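Local coordinates for protein nickel-dependent hydrogenase large subunit (Allochromatium vinosum, PDB 3MYR) that oxidises molecular hydrogen at a nickel-iron centre and passes the electrons to an acceptor, probably recycling hydrogen released by nitrogenase, at residues M37-E42 with C555-V560; L84-Q89 with I452-S457; F267-G272 with S414-P419. One frame throughout, in Å; residues are numbered along the deposited sequence.

Interaction 1 of 3, residues M37-E42 with C555-V560; sequences MVRGIE and CIACAV. With MG (magnesium ion), chain O; NFV (Ni-Fe oxidized active center), chain N.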
ATOM      1  N   MET B  37      12.197  -4.041   8.835  1.00 19.57           N
ATOM      2  CA  MET B  37      11.283  -3.447   9.843  1.00 18.53           C
ATOM      3  C   MET B  37      10.206  -4.477  10.164  1.00 19.55           C
ATOM      4  O   MET B  37       9.680  -5.163   9.251  1.00 20.03           O
ATOM      5  CB  MET B  37      10.695  -2.121   9.352  1.00 15.86           C
ATOM      6  CG  MET B  37       9.819  -1.374  10.390  1.00 16.21           C
ATOM      7  SD  MET B  37       8.097  -2.003  10.506  1.00 20.40           S
ATOM      8  CE  MET B  37       7.262  -1.125   9.128  1.00 16.23           C
ATOM      9  N   VAL B  38       9.876  -4.608  11.455  1.00 19.42           N
ATOM     10  CA  VAL B  38       8.777  -5.492  11.841  1.00 19.04           C
ATOM     11  C   VAL B  38       7.885  -4.740  12.851  1.00 18.71           C
ATOM     12  O   VAL B  38       8.410  -3.853  13.599  1.00 16.70           O
ATOM     13  CB  VAL B  38       9.386  -6.807  12.517  1.00 18.65           C
ATOM     14  CG1 VAL B  38      10.180  -6.443  13.734  1.00 18.15           C
ATOM     15  CG2 VAL B  38       8.264  -7.856  12.823  1.00 17.75           C
ATOM     16  N   ARG B  39       6.589  -5.080  12.877  1.00 17.06           N
ATOM     17  CA  ARG B  39       5.625  -4.577  13.875  1.00 18.72           C
ATOM     18  C   ARG B  39       4.961  -5.683  14.736  1.00 20.61           C
ATOM     19  O   ARG B  39       4.625  -5.447  15.916  1.00 19.23           O
ATOM     20  CB  ARG B  39       4.554  -3.677  13.228  1.00 18.23           C
ATOM     21  CG  ARG B  39       5.161  -2.397  12.663  1.00 17.69           C
ATOM     22  CD  ARG B  39       4.296  -1.663  11.643  1.00 17.96           C
ATOM     23  NE  ARG B  39       4.067  -2.519  10.476  1.00 22.28           N
ATOM     24  CZ  ARG B  39       3.069  -2.364   9.602  1.00 19.33           C
ATOM     25  NH1 ARG B  39       2.149  -1.403   9.791  1.00 19.69           N
ATOM     26  NH2 ARG B  39       2.937  -3.251   8.606  1.00 17.83           N
ATOM     27  N   GLY B  40       4.732  -6.854  14.131  1.00 22.09           N
ATOM     28  CA  GLY B  40       4.210  -8.043  14.848  1.00 24.09           C
ATOM     29  C   GLY B  40       2.703  -7.856  15.058  1.00 23.94           C
ATOM     30  O   GLY B  40       2.140  -8.195  16.104  1.00 22.98           O
ATOM     31  N   ILE B  41       2.030  -7.430  14.006  1.00 22.93           N
ATOM     32  CA  ILE B  41       0.596  -7.271  14.044  1.00 21.45           C
ATOM     33  C   ILE B  41      -0.149  -8.595  14.354  1.00 23.90           C
ATOM     34  O   ILE B  41      -1.206  -8.610  15.015  1.00 21.82           O
ATOM     35  CB  ILE B  41       0.121  -6.604  12.726  1.00 23.18           C
ATOM     36  CG1 ILE B  41       0.721  -5.189  12.683  1.00 22.44           C
ATOM     37  CG2 ILE B  41      -1.505  -6.611  12.648  1.00 19.77           C
ATOM     38  CD1 ILE B  41       0.599  -4.467  11.315  1.00 24.42           C
ATOM     39  N   GLU B  42       0.399  -9.715  13.908  1.00 22.70           N
ATOM     40  CA  GLU B  42      -0.265 -10.990  14.208  1.00 23.52           C
ATOM     41  C   GLU B  42      -0.389 -11.214  15.716  1.00 24.76           C
ATOM     42  O   GLU B  42      -1.417 -11.684  16.217  1.00 23.92           O
ATOM     43  CB  GLU B  42       0.450 -12.155  13.493  1.00 23.55           C
ATOM     44  CG  GLU B  42       0.245 -12.162  11.943  1.00 23.62           C
ATOM     45  CD  GLU B  42       1.410 -12.855  11.201  1.00 22.74           C
ATOM     46  OE1 GLU B  42       2.514 -12.880  11.821  1.00 19.98           O
ATOM     47  OE2 GLU B  42       1.249 -13.310  10.006  1.00 20.42           O
ATOM     48  N   CYS B 555       6.347  -4.465  -1.236  1.00 19.28           N
ATOM     49  CA  CYS B 555       5.749  -3.777  -0.118  1.00 18.73           C
ATOM     50  C   CYS B 555       6.157  -4.541   1.140  1.00 18.13           C
ATOM     51  O   CYS B 555       5.726  -5.677   1.350  1.00 16.56           O
ATOM     52  CB  CYS B 555       4.224  -3.744  -0.284  1.00 18.22           C
ATOM     53  SG  CYS B 555       3.507  -2.877   1.174  1.00 24.39           S
ATOM     54  N   ILE B 556       7.043  -3.953   1.950  1.00 18.36           N
ATOM     55  CA  ILE B 556       7.680  -4.720   3.056  1.00 18.23           C
ATOM     56  C   ILE B 556       6.811  -4.581   4.301  1.00 19.23           C
ATOM     57  O   ILE B 556       6.863  -5.411   5.214  1.00 17.24           O
ATOM     58  CB  ILE B 556       9.137  -4.260   3.326  1.00 17.86           C
ATOM     59  CG1 ILE B 556      10.049  -4.468   2.053  1.00 17.92           C
ATOM     60  CG2 ILE B 556       9.720  -5.027   4.479  1.00 19.59           C
ATOM     61  CD1 ILE B 556       9.796  -5.715   1.175  1.00 15.20           C
ATOM     62  N   ALA B 557       5.999  -3.534   4.354  1.00 17.22           N
ATOM     63  CA  ALA B 557       5.054  -3.480   5.482  1.00 17.67           C
ATOM     64  C   ALA B 557       4.071  -4.645   5.266  1.00 19.79           C
ATOM     65  O   ALA B 557       3.818  -5.431   6.193  1.00 20.26           O
ATOM     66  CB  ALA B 557       4.265  -2.100   5.485  1.00 16.21           C
ATOM     67  N   CYS B 558       3.576  -4.835   4.036  1.00 16.10           N
ATOM     68  CA  CYS B 558       2.789  -6.051   3.801  1.00 17.72           C
ATOM     69  C   CYS B 558       3.573  -7.328   4.091  1.00 19.41           C
ATOM     70  O   CYS B 558       3.048  -8.268   4.698  1.00 19.98           O
ATOM     71  CB  CYS B 558       2.388  -6.128   2.337  1.00 16.84           C
ATOM     72  SG  CYS B 558       0.840  -5.332   2.013  1.00 20.10           S
ATOM     73  N   ALA B 559       4.816  -7.399   3.578  1.00 17.56           N
ATOM     74  CA  ALA B 559       5.533  -8.683   3.590  1.00 19.88           C
ATOM     75  C   ALA B 559       5.781  -9.178   5.045  1.00 19.52           C
ATOM     76  O   ALA B 559       5.849 -10.392   5.297  1.00 20.33           O
ATOM     77  CB  ALA B 559       6.919  -8.538   2.856  1.00 17.38           C
ATOM     78  N   VAL B 560       6.096  -8.233   5.926  1.00 18.17           N
ATOM     79  CA  VAL B 560       6.477  -8.550   7.293  1.00 18.17           C
ATOM     80  C   VAL B 560       5.303  -8.378   8.283  1.00 20.73           C
ATOM     81  O   VAL B 560       5.131  -9.219   9.163  1.00 22.46           O
ATOM     82  CB  VAL B 560       7.621  -7.643   7.781  1.00 19.64           C
ATOM     83  CG1 VAL B 560       7.965  -7.944   9.297  1.00 14.61           C
ATOM     84  CG2 VAL B 560       8.808  -7.800   6.835  1.00 15.34           C
TER
HETATM   85 MG    MG O2006       2.554 -13.587   8.516  1.00 13.41          MG
HETATM   86 FE   NFV N2005       0.077  -5.567  -0.194  1.00 16.26          FE
HETATM   87 NI   NFV N2005       1.293  -3.007   0.830  1.00 22.31          NI
HETATM   88  C1  NFV N2005      -0.845  -6.788   0.177  1.00 19.51           C
HETATM   89  O1  NFV N2005      -1.573  -7.765   0.401  1.00 13.88           O
HETATM   90  C2  NFV N2005      -0.604  -5.646  -1.973  1.00 13.93           C
HETATM   91  N2  NFV N2005      -1.050  -5.703  -3.068  1.00 15.96           N
HETATM   92  C3  NFV N2005       1.541  -6.676  -0.618  1.00 20.92           C
HETATM   93  N3  NFV N2005       2.456  -7.368  -0.854  1.00 16.89           N
HETATM   94  O4  NFV N2005       1.180  -4.014  -0.758  1.00 19.96           O
HETATM   95  O   HOH W   1       7.766  -4.198   7.536  1.00 12.62           O
HETATM   96  O   HOH W   2       4.159 -13.484   9.936  1.00 12.16           O
HETATM   97  O   HOH W   3       2.388 -15.596   8.945  1.00 14.13           O
HETATM   98  O   HOH W   4       3.977 -14.010   7.042  1.00 15.32           O

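Interaction 2 of 3, residues L84-Q89 with I452-S457; sequences LPLNAQ and IANVKS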
ATOM      1  N   LEU B  84     -22.569 -13.409   1.887  1.00 28.39           N
ATOM      2  CA  LEU B  84     -22.858 -11.993   1.689  1.00 28.18           C
ATOM      3  C   LEU B  84     -24.115 -11.822   0.863  1.00 27.74           C
ATOM      4  O   LEU B  84     -24.291 -12.547  -0.107  1.00 25.75           O
ATOM      5  CB  LEU B  84     -21.756 -11.334   0.866  1.00 28.75           C
ATOM      6  CG  LEU B  84     -20.393 -11.048   1.441  1.00 33.40           C
ATOM      7  CD1 LEU B  84     -19.682 -10.024   0.515  1.00 28.28           C
ATOM      8  CD2 LEU B  84     -20.507 -10.537   2.845  1.00 28.43           C
ATOM      9  N   PRO B  85     -24.829 -10.707   1.065  1.00 26.53           N
ATOM     10  CA  PRO B  85     -25.823 -10.298   0.057  1.00 25.56           C
ATOM     11  C   PRO B  85     -25.160  -9.853  -1.240  1.00 25.00           C
ATOM     12  O   PRO B  85     -24.025  -9.313  -1.244  1.00 23.12           O
ATOM     13  CB  PRO B  85     -26.521  -9.080   0.698  1.00 26.45           C
ATOM     14  CG  PRO B  85     -25.996  -8.988   2.129  1.00 26.61           C
ATOM     15  CD  PRO B  85     -24.679  -9.734   2.160  1.00 26.28           C
ATOM     16  N   LEU B  86     -25.878  -9.986  -2.350  1.00 24.89           N
ATOM     17  CA  LEU B  86     -25.279  -9.699  -3.670  1.00 24.50           C
ATOM     18  C   LEU B  86     -24.708  -8.254  -3.705  1.00 23.94           C
ATOM     19  O   LEU B  86     -23.623  -8.027  -4.254  1.00 21.06           O
ATOM     20  CB  LEU B  86     -26.312  -9.880  -4.784  1.00 24.70           C
ATOM     21  CG  LEU B  86     -25.828  -9.622  -6.213  1.00 28.53           C
ATOM     22  CD1 LEU B  86     -24.567 -10.427  -6.584  1.00 28.81           C
ATOM     23  CD2 LEU B  86     -26.984 -10.051  -7.188  1.00 31.50           C
ATOM     24  N   ASN B  87     -25.448  -7.279  -3.175  1.00 21.44           N
ATOM     25  CA  ASN B  87     -25.010  -5.877  -3.355  1.00 20.98           C
ATOM     26  C   ASN B  87     -23.686  -5.712  -2.625  1.00 21.66           C
ATOM     27  O   ASN B  87     -22.808  -4.989  -3.086  1.00 20.92           O
ATOM     28  CB  ASN B  87     -25.996  -4.894  -2.736  1.00 20.95           C
ATOM     29  CG  ASN B  87     -27.271  -4.795  -3.511  1.00 23.16           C
ATOM     30  OD1 ASN B  87     -27.285  -5.006  -4.723  1.00 26.08           O
ATOM     31  ND2 ASN B  87     -28.394  -4.479  -2.806  1.00 22.78           N
ATOM     32  N   ALA B  88     -23.511  -6.406  -1.488  1.00 20.71           N
ATOM     33  CA  ALA B  88     -22.244  -6.271  -0.782  1.00 20.27           C
ATOM     34  C   ALA B  88     -21.100  -6.822  -1.643  1.00 21.38           C
ATOM     35  O   ALA B  88     -19.972  -6.283  -1.669  1.00 20.88           O
ATOM     36  CB  ALA B  88     -22.301  -6.991   0.590  1.00 18.33           C
ATOM     37  N   GLN B  89     -21.356  -7.946  -2.292  1.00 22.48           N
ATOM     38  CA  GLN B  89     -20.332  -8.593  -3.067  1.00 22.52           C
ATOM     39  C   GLN B  89     -19.938  -7.737  -4.276  1.00 21.64           C
ATOM     40  O   GLN B  89     -18.754  -7.577  -4.564  1.00 21.17           O
ATOM     41  CB  GLN B  89     -20.775 -10.013  -3.507  1.00 22.32           C
ATOM     42  CG  GLN B  89     -19.569 -10.821  -4.058  1.00 20.55           C
ATOM     43  CD  GLN B  89     -18.652 -11.391  -2.936  1.00 29.88           C
ATOM     44  OE1 GLN B  89     -18.786 -12.552  -2.534  1.00 28.40           O
ATOM     45  NE2 GLN B  89     -17.694 -10.606  -2.498  1.00 22.69           N
ATOM     46  N   ILE B 452     -26.762  -1.592  -9.978  1.00 23.00           N
ATOM     47  CA  ILE B 452     -27.921  -0.772 -10.302  1.00 24.13           C
ATOM     48  C   ILE B 452     -29.138  -1.678 -10.603  1.00 25.60           C
ATOM     49  O   ILE B 452     -30.252  -1.439 -10.072  1.00 24.12           O
ATOM     50  CB  ILE B 452     -27.681   0.140 -11.520  1.00 24.60           C
ATOM     51  CG1 ILE B 452     -26.559   1.155 -11.248  1.00 26.42           C
ATOM     52  CG2 ILE B 452     -28.962   0.978 -11.836  1.00 25.60           C
ATOM     53  CD1 ILE B 452     -26.739   1.880  -9.933  1.00 27.08           C
ATOM     54  N   ALA B 453     -28.912  -2.756 -11.362  1.00 24.59           N
ATOM     55  CA  ALA B 453     -30.055  -3.607 -11.747  1.00 26.04           C
ATOM     56  C   ALA B 453     -30.587  -4.293 -10.525  1.00 27.43           C
ATOM     57  O   ALA B 453     -31.799  -4.463 -10.409  1.00 29.25           O
ATOM     58  CB  ALA B 453     -29.661  -4.628 -12.819  1.00 23.68           C
ATOM     59  N   ASN B 454     -29.695  -4.695  -9.610  1.00 26.50           N
ATOM     60  CA  ASN B 454     -30.149  -5.416  -8.450  1.00 28.86           C
ATOM     61  C   ASN B 454     -30.960  -4.482  -7.551  1.00 30.01           C
ATOM     62  O   ASN B 454     -32.033  -4.860  -7.061  1.00 28.89           O
ATOM     63  CB  ASN B 454     -28.999  -6.054  -7.663  1.00 27.71           C
ATOM     64  CG  ASN B 454     -29.492  -7.023  -6.607  1.00 28.63           C
ATOM     65  OD1 ASN B 454     -29.073  -6.954  -5.415  1.00 28.77           O
ATOM     66  ND2 ASN B 454     -30.337  -8.002  -7.035  1.00 26.06           N
ATOM     67  N   VAL B 455     -30.471  -3.243  -7.388  1.00 28.28           N
ATOM     68  CA  VAL B 455     -31.188  -2.254  -6.587  1.00 26.67           C
ATOM     69  C   VAL B 455     -32.550  -1.907  -7.221  1.00 28.75           C
ATOM     70  O   VAL B 455     -33.591  -1.965  -6.544  1.00 30.18           O
ATOM     71  CB  VAL B 455     -30.350  -0.999  -6.408  1.00 26.08           C
ATOM     72  CG1 VAL B 455     -31.204   0.148  -5.868  1.00 26.64           C
ATOM     73  CG2 VAL B 455     -29.193  -1.294  -5.478  1.00 23.71           C
ATOM     74  N   LYS B 456     -32.542  -1.633  -8.530  1.00 28.51           N
ATOM     75  CA  LYS B 456     -33.757  -1.397  -9.306  1.00 30.36           C
ATOM     76  C   LYS B 456     -34.828  -2.529  -9.166  1.00 32.64           C
ATOM     77  O   LYS B 456     -36.001  -2.263  -9.005  1.00 30.73           O
ATOM     78  CB  LYS B 456     -33.426  -1.073 -10.789  1.00 29.17           C
ATOM     79  CG  LYS B 456     -34.654  -0.764 -11.562  1.00 32.55           C
ATOM     80  CD  LYS B 456     -34.351  -0.221 -12.975  1.00 39.04           C
ATOM     81  CE  LYS B 456     -35.711   0.013 -13.651  1.00 44.17           C
ATOM     82  NZ  LYS B 456     -35.557   0.798 -14.882  1.00 50.22           N
ATOM     83  N   SER B 457     -34.401  -3.785  -9.078  1.00 33.44           N
ATOM     84  CA  SER B 457     -35.358  -4.871  -8.960  1.00 35.67           C
ATOM     85  C   SER B 457     -35.914  -5.035  -7.507  1.00 37.99           C
ATOM     86  O   SER B 457     -36.632  -6.011  -7.211  1.00 39.50           O
ATOM     87  CB  SER B 457     -34.651  -6.169  -9.408  1.00 36.23           C
ATOM     88  OG  SER B 457     -33.797  -6.664  -8.356  1.00 35.41           O
TER

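Interaction 3 of 3, residues F267-G272 with S414-P419; sequences FYKDWG and SRLDLP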
ATOM      1  N   PHE B 267      11.922   0.069 -26.177  1.00 22.77           N
ATOM      2  CA  PHE B 267      13.349   0.436 -26.036  1.00 23.30           C
ATOM      3  C   PHE B 267      14.097  -0.476 -25.046  1.00 24.35           C
ATOM      4  O   PHE B 267      15.286  -0.326 -24.856  1.00 24.54           O
ATOM      5  CB  PHE B 267      13.483   1.917 -25.593  1.00 23.80           C
ATOM      6  CG  PHE B 267      13.130   2.923 -26.711  1.00 26.16           C
ATOM      7  CD1 PHE B 267      11.817   3.318 -26.919  1.00 26.57           C
ATOM      8  CD2 PHE B 267      14.131   3.449 -27.548  1.00 25.04           C
ATOM      9  CE1 PHE B 267      11.497   4.239 -27.945  1.00 26.62           C
ATOM     10  CE2 PHE B 267      13.805   4.364 -28.601  1.00 23.87           C
ATOM     11  CZ  PHE B 267      12.502   4.731 -28.781  1.00 25.72           C
ATOM     12  N   TYR B 268      13.398  -1.420 -24.427  1.00 23.76           N
ATOM     13  CA  TYR B 268      13.980  -2.221 -23.348  1.00 24.26           C
ATOM     14  C   TYR B 268      13.673  -3.745 -23.482  1.00 25.27           C
ATOM     15  O   TYR B 268      13.486  -4.449 -22.491  1.00 25.26           O
ATOM     16  CB  TYR B 268      13.423  -1.698 -22.011  1.00 22.43           C
ATOM     17  CG  TYR B 268      13.977  -0.319 -21.649  1.00 22.03           C
ATOM     18  CD1 TYR B 268      13.155   0.796 -21.679  1.00 20.54           C
ATOM     19  CD2 TYR B 268      15.341  -0.143 -21.333  1.00 25.10           C
ATOM     20  CE1 TYR B 268      13.655   2.044 -21.353  1.00 23.05           C
ATOM     21  CE2 TYR B 268      15.857   1.107 -21.020  1.00 24.70           C
ATOM     22  CZ  TYR B 268      15.004   2.192 -21.002  1.00 22.81           C
ATOM     23  OH  TYR B 268      15.442   3.458 -20.614  1.00 21.97           O
ATOM     24  N   LYS B 269      13.667  -4.226 -24.715  1.00 25.36           N
ATOM     25  CA  LYS B 269      13.159  -5.522 -25.066  1.00 25.40           C
ATOM     26  C   LYS B 269      14.098  -6.555 -24.486  1.00 26.60           C
ATOM     27  O   LYS B 269      13.636  -7.641 -24.135  1.00 25.45           O
ATOM     28  CB  LYS B 269      13.115  -5.689 -26.594  1.00 25.23           C
ATOM     29  CG  LYS B 269      11.879  -4.996 -27.265  1.00 26.37           C
ATOM     30  CD  LYS B 269      12.098  -5.045 -28.819  1.00 30.96           C
ATOM     31  CE  LYS B 269      11.020  -4.294 -29.549  1.00 29.25           C
ATOM     32  NZ  LYS B 269      10.964  -4.657 -31.009  1.00 30.26           N
ATOM     33  N   ASP B 270      15.382  -6.222 -24.339  1.00 25.43           N
ATOM     34  CA  ASP B 270      16.332  -7.147 -23.678  1.00 27.07           C
ATOM     35  C   ASP B 270      15.970  -7.377 -22.168  1.00 25.39           C
ATOM     36  O   ASP B 270      16.375  -8.391 -21.570  1.00 25.96           O
ATOM     37  CB  ASP B 270      17.788  -6.657 -23.794  1.00 25.27           C
ATOM     38  CG  ASP B 270      17.979  -5.276 -23.171  1.00 31.69           C
ATOM     39  OD1 ASP B 270      18.832  -5.110 -22.262  1.00 30.23           O
ATOM     40  OD2 ASP B 270      17.216  -4.346 -23.538  1.00 35.48           O
ATOM     41  N   TRP B 271      15.137  -6.515 -21.587  1.00 24.71           N
ATOM     42  CA  TRP B 271      14.669  -6.727 -20.194  1.00 23.65           C
ATOM     43  C   TRP B 271      13.578  -7.786 -20.212  1.00 24.18           C
ATOM     44  O   TRP B 271      13.005  -8.132 -19.170  1.00 23.18           O
ATOM     45  CB  TRP B 271      14.206  -5.386 -19.535  1.00 23.00           C
ATOM     46  CG  TRP B 271      15.456  -4.639 -19.110  1.00 23.69           C
ATOM     47  CD1 TRP B 271      16.282  -3.906 -19.917  1.00 26.25           C
ATOM     48  CD2 TRP B 271      16.108  -4.728 -17.835  1.00 23.96           C
ATOM     49  NE1 TRP B 271      17.390  -3.484 -19.205  1.00 24.73           N
ATOM     50  CE2 TRP B 271      17.317  -3.965 -17.930  1.00 26.22           C
ATOM     51  CE3 TRP B 271      15.780  -5.362 -16.607  1.00 19.76           C
ATOM     52  CZ2 TRP B 271      18.235  -3.854 -16.862  1.00 24.85           C
ATOM     53  CZ3 TRP B 271      16.620  -5.183 -15.530  1.00 22.68           C
ATOM     54  CH2 TRP B 271      17.873  -4.458 -15.668  1.00 24.30           C
ATOM     55  N   GLY B 272      13.268  -8.258 -21.409  1.00 22.50           N
ATOM     56  CA  GLY B 272      12.389  -9.422 -21.548  1.00 24.35           C
ATOM     57  C   GLY B 272      13.214 -10.704 -21.451  1.00 24.53           C
ATOM     58  O   GLY B 272      12.681 -11.800 -21.603  1.00 22.85           O
ATOM     59  N   SER B 414       3.251  -9.447 -30.022  1.00 31.07           N
ATOM     60  CA  SER B 414       3.390  -9.191 -31.419  1.00 35.19           C
ATOM     61  C   SER B 414       3.908  -7.739 -31.749  1.00 34.47           C
ATOM     62  O   SER B 414       4.785  -7.574 -32.606  1.00 32.94           O
ATOM     63  CB  SER B 414       2.111  -9.618 -32.151  1.00 36.18           C
ATOM     64  OG  SER B 414       1.850  -8.783 -33.258  1.00 41.15           O
ATOM     65  N   ARG B 415       3.397  -6.717 -31.063  1.00 33.41           N
ATOM     66  CA  ARG B 415       3.877  -5.366 -31.258  1.00 35.75           C
ATOM     67  C   ARG B 415       5.366  -5.277 -30.953  1.00 34.23           C
ATOM     68  O   ARG B 415       6.048  -4.517 -31.570  1.00 33.59           O
ATOM     69  CB  ARG B 415       3.211  -4.385 -30.293  1.00 37.93           C
ATOM     70  CG  ARG B 415       1.740  -4.225 -30.470  1.00 51.23           C
ATOM     71  CD  ARG B 415       1.297  -3.023 -29.609  1.00 66.16           C
ATOM     72  NE  ARG B 415       1.959  -1.804 -30.091  1.00 73.80           N
ATOM     73  CZ  ARG B 415       1.316  -0.661 -30.335  1.00 75.31           C
ATOM     74  NH1 ARG B 415       0.012  -0.577 -30.088  1.00 72.98           N
ATOM     75  NH2 ARG B 415       1.984   0.394 -30.802  1.00 74.13           N
ATOM     76  N   LEU B 416       5.825  -5.951 -29.901  1.00 32.27           N
ATOM     77  CA  LEU B 416       7.212  -5.872 -29.444  1.00 30.63           C
ATOM     78  C   LEU B 416       8.096  -6.800 -30.229  1.00 31.45           C
ATOM     79  O   LEU B 416       9.317  -6.783 -30.061  1.00 30.58           O
ATOM     80  CB  LEU B 416       7.292  -6.216 -27.956  1.00 29.49           C
ATOM     81  CG  LEU B 416       6.541  -5.121 -27.172  1.00 30.93           C
ATOM     82  CD1 LEU B 416       6.398  -5.498 -25.736  1.00 31.85           C
ATOM     83  CD2 LEU B 416       7.290  -3.719 -27.303  1.00 33.19           C
ATOM     84  N   ASP B 417       7.454  -7.657 -31.030  1.00 30.87           N
ATOM     85  CA  ASP B 417       8.107  -8.763 -31.727  1.00 31.89           C
ATOM     86  C   ASP B 417       8.827  -9.684 -30.741  1.00 30.06           C
ATOM     87  O   ASP B 417      10.002  -9.924 -30.874  1.00 28.79           O
ATOM     88  CB  ASP B 417       9.075  -8.211 -32.816  1.00 34.43           C
ATOM     89  CG  ASP B 417       9.658  -9.331 -33.713  1.00 44.58           C
ATOM     90  OD1 ASP B 417       8.947 -10.360 -33.938  1.00 51.63           O
ATOM     91  OD2 ASP B 417      10.859  -9.243 -34.115  1.00 49.94           O
ATOM     92  N   LEU B 418       8.145 -10.169 -29.706  1.00 29.24           N
ATOM     93  CA  LEU B 418       8.816 -11.003 -28.716  1.00 29.10           C
ATOM     94  C   LEU B 418       8.101 -12.350 -28.651  1.00 30.66           C
ATOM     95  O   LEU B 418       6.906 -12.427 -28.902  1.00 31.03           O
ATOM     96  CB  LEU B 418       8.746 -10.331 -27.335  1.00 26.90           C
ATOM     97  CG  LEU B 418       9.585  -9.064 -27.136  1.00 26.90           C
ATOM     98  CD1 LEU B 418       9.172  -8.421 -25.833  1.00 27.18           C
ATOM     99  CD2 LEU B 418      11.127  -9.372 -27.170  1.00 28.38           C
ATOM    100  N   PRO B 419       8.805 -13.390 -28.229  1.00 31.72           N
ATOM    101  CA  PRO B 419       8.170 -14.694 -28.089  1.00 32.76           C
ATOM    102  C   PRO B 419       7.500 -14.823 -26.686  1.00 32.33           C
ATOM    103  O   PRO B 419       7.741 -13.998 -25.781  1.00 29.88           O
ATOM    104  CB  PRO B 419       9.363 -15.641 -28.238  1.00 32.07           C
ATOM    105  CG  PRO B 419      10.502 -14.864 -27.532  1.00 33.72           C
ATOM    106  CD  PRO B 419      10.226 -13.408 -27.798  1.00 32.45           C
TER
HETATM  107  O   HOH W   5       8.658  -3.882 -32.283  1.00 34.28           O

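Interaction 1 of 3, residues M37-E42 with C555-V560
Val38 and Val560 pack at about a right angle where the loop before helix 41-44 meets the C-terminal CxxC motif, Cys555 to Cys558, of the [NiFe] hydrogenase large subunit. This is the tight part: Val38 CG2 lies 3.5 Å from Val560 CG1. Val560 CG1 is also 3.3 Å from Met37 O, because Val560 carries CG1 anti to its backbone N (chi1 177°) and thus out over the loop. Next to it the fit is looser and wet, although still buried. Water 1 spans the gap, donating to Met37 O at 2.7 Å and to Ile556 O at 2.8 Å. Arg39 bends at chi3 and sets NH2 3.6 Å from Ala557 CB; its firm partners are Ile60 O for NH2 and Arg59 O for NH1, while Ile41 CD1 sits over the centre of one guanidinium face. Beyond the packing lie two metal sites. Glu42 OE2 binds magnesium, shared with His561, Ala506 O and three waters, and Cys558 SG binds the iron. Cys555 has two tasks: its SG binds nickel at 2.2 Å and, as N-cap of helix 556-560, accepts from Cys558 N at 3.5 Å with an N-H...S angle of 162°.

Interaction 2 of 3, residues L84-Q89 with I452-S457
Asn87 ND2 is gripped by two backbone carbonyls, Asp459 O and Lys461 O, in the loop that follows helix 426-456. With the amide nitrogen spent on that loop, Asn87 OD1 faces Asn454 in the last turn of the same helix. Asn87 CG stands anti to its own carbonyl carbon (chi1 -72°), which swings the amide from the first turn of helix 86-112 across to the other helix; Asn87 CA and Asn454 CA are 7.3 Å apart. The two amide planes are turned 66° against each other, so the groups meet at a slant and do not stack. Asn87 OD1 comes within 2.7 Å of the atom modelled as Asn454 OD1, but the Asn454 amide is probably turned over in the model; if it is turned back, the pair may be a hydrogen bond. Apolar groups flank the polar pair: Leu86 CD2 lies 4.0 Å from Asn454 CG, and Val455 CG2 is 4.2 Å from Asn87 ND2. Asn87 and Val455 both also touch Ile226. At the helix end, Ser457 OG donates to Asn454 O at 2.8 Å, tilted 27° from the carbonyl plane. What the chemistry securely implies rests on Asn87 ND2: by giving its hydrogens to Asp459 O and Lys461 O, it ties the start of helix 86-112 to the loop after helix 426-456.

Interaction 3 of 3, residues F267-G272 with S414-P419
The Schellman motif that ends helix 403-416, with Asp417 at a phi of 57°, receives Lys269 from the 3-10 segment 269-272. Lys269 runs out extended beyond CG and passes its methylenes along the helix end: CE is 4.4 Å from Leu416 CD2, and nearer the backbone CB is 4.2 Å from Leu418 CD2. At the tip, NZ donates to Leu416 O at 2.9 Å. The approach is bent, with a C=O...N angle of 122°, and the nitrogen stands 54° above the carbonyl plane. A second grip comes through water 5, which accepts from Lys269 NZ at 2.7 Å and donates to Arg415 O at 2.8 Å. The carboxylate of Asp417 makes no salt bridge with Lys269, its OD2 being 5.5 Å from Lys269 NZ. A methionine in place of the lysine would probably leave Leu416 O without its donor and water 5 without its link to the loop. Leu416 also touches Ala265 of helix 236-265, and Leu418 touches Leu427 of helix 426-456, so the contact sits where several helices converge. A positively charged amine at the carbonyl end of a helix is likely to be favoured by the negative end of the helix dipole, and here it binds a terminal carbonyl of the turn closed by the Schellman motif.

Interaction 1 joins chain positions more than 500 residues apart, and both other contacts are nested within the loop it closes; interaction 3 is nested in turn inside that of interaction 2. Only interaction 1 holds ligands of the nickel-iron centre and the magnesium. The centres of interactions 2 and 3 each lie 36 Å from its centre, and their nearest atoms are about 20 and 18 Å away, so neither touches it. Interactions 1 and 3 fall on opposite sides of the chain's centre. Between interactions 2 and 3 the centres are 43 Å apart, yet the consecutive helices 403-416 and 426-456 connect them: one ends at 414-419, the other at 452-457.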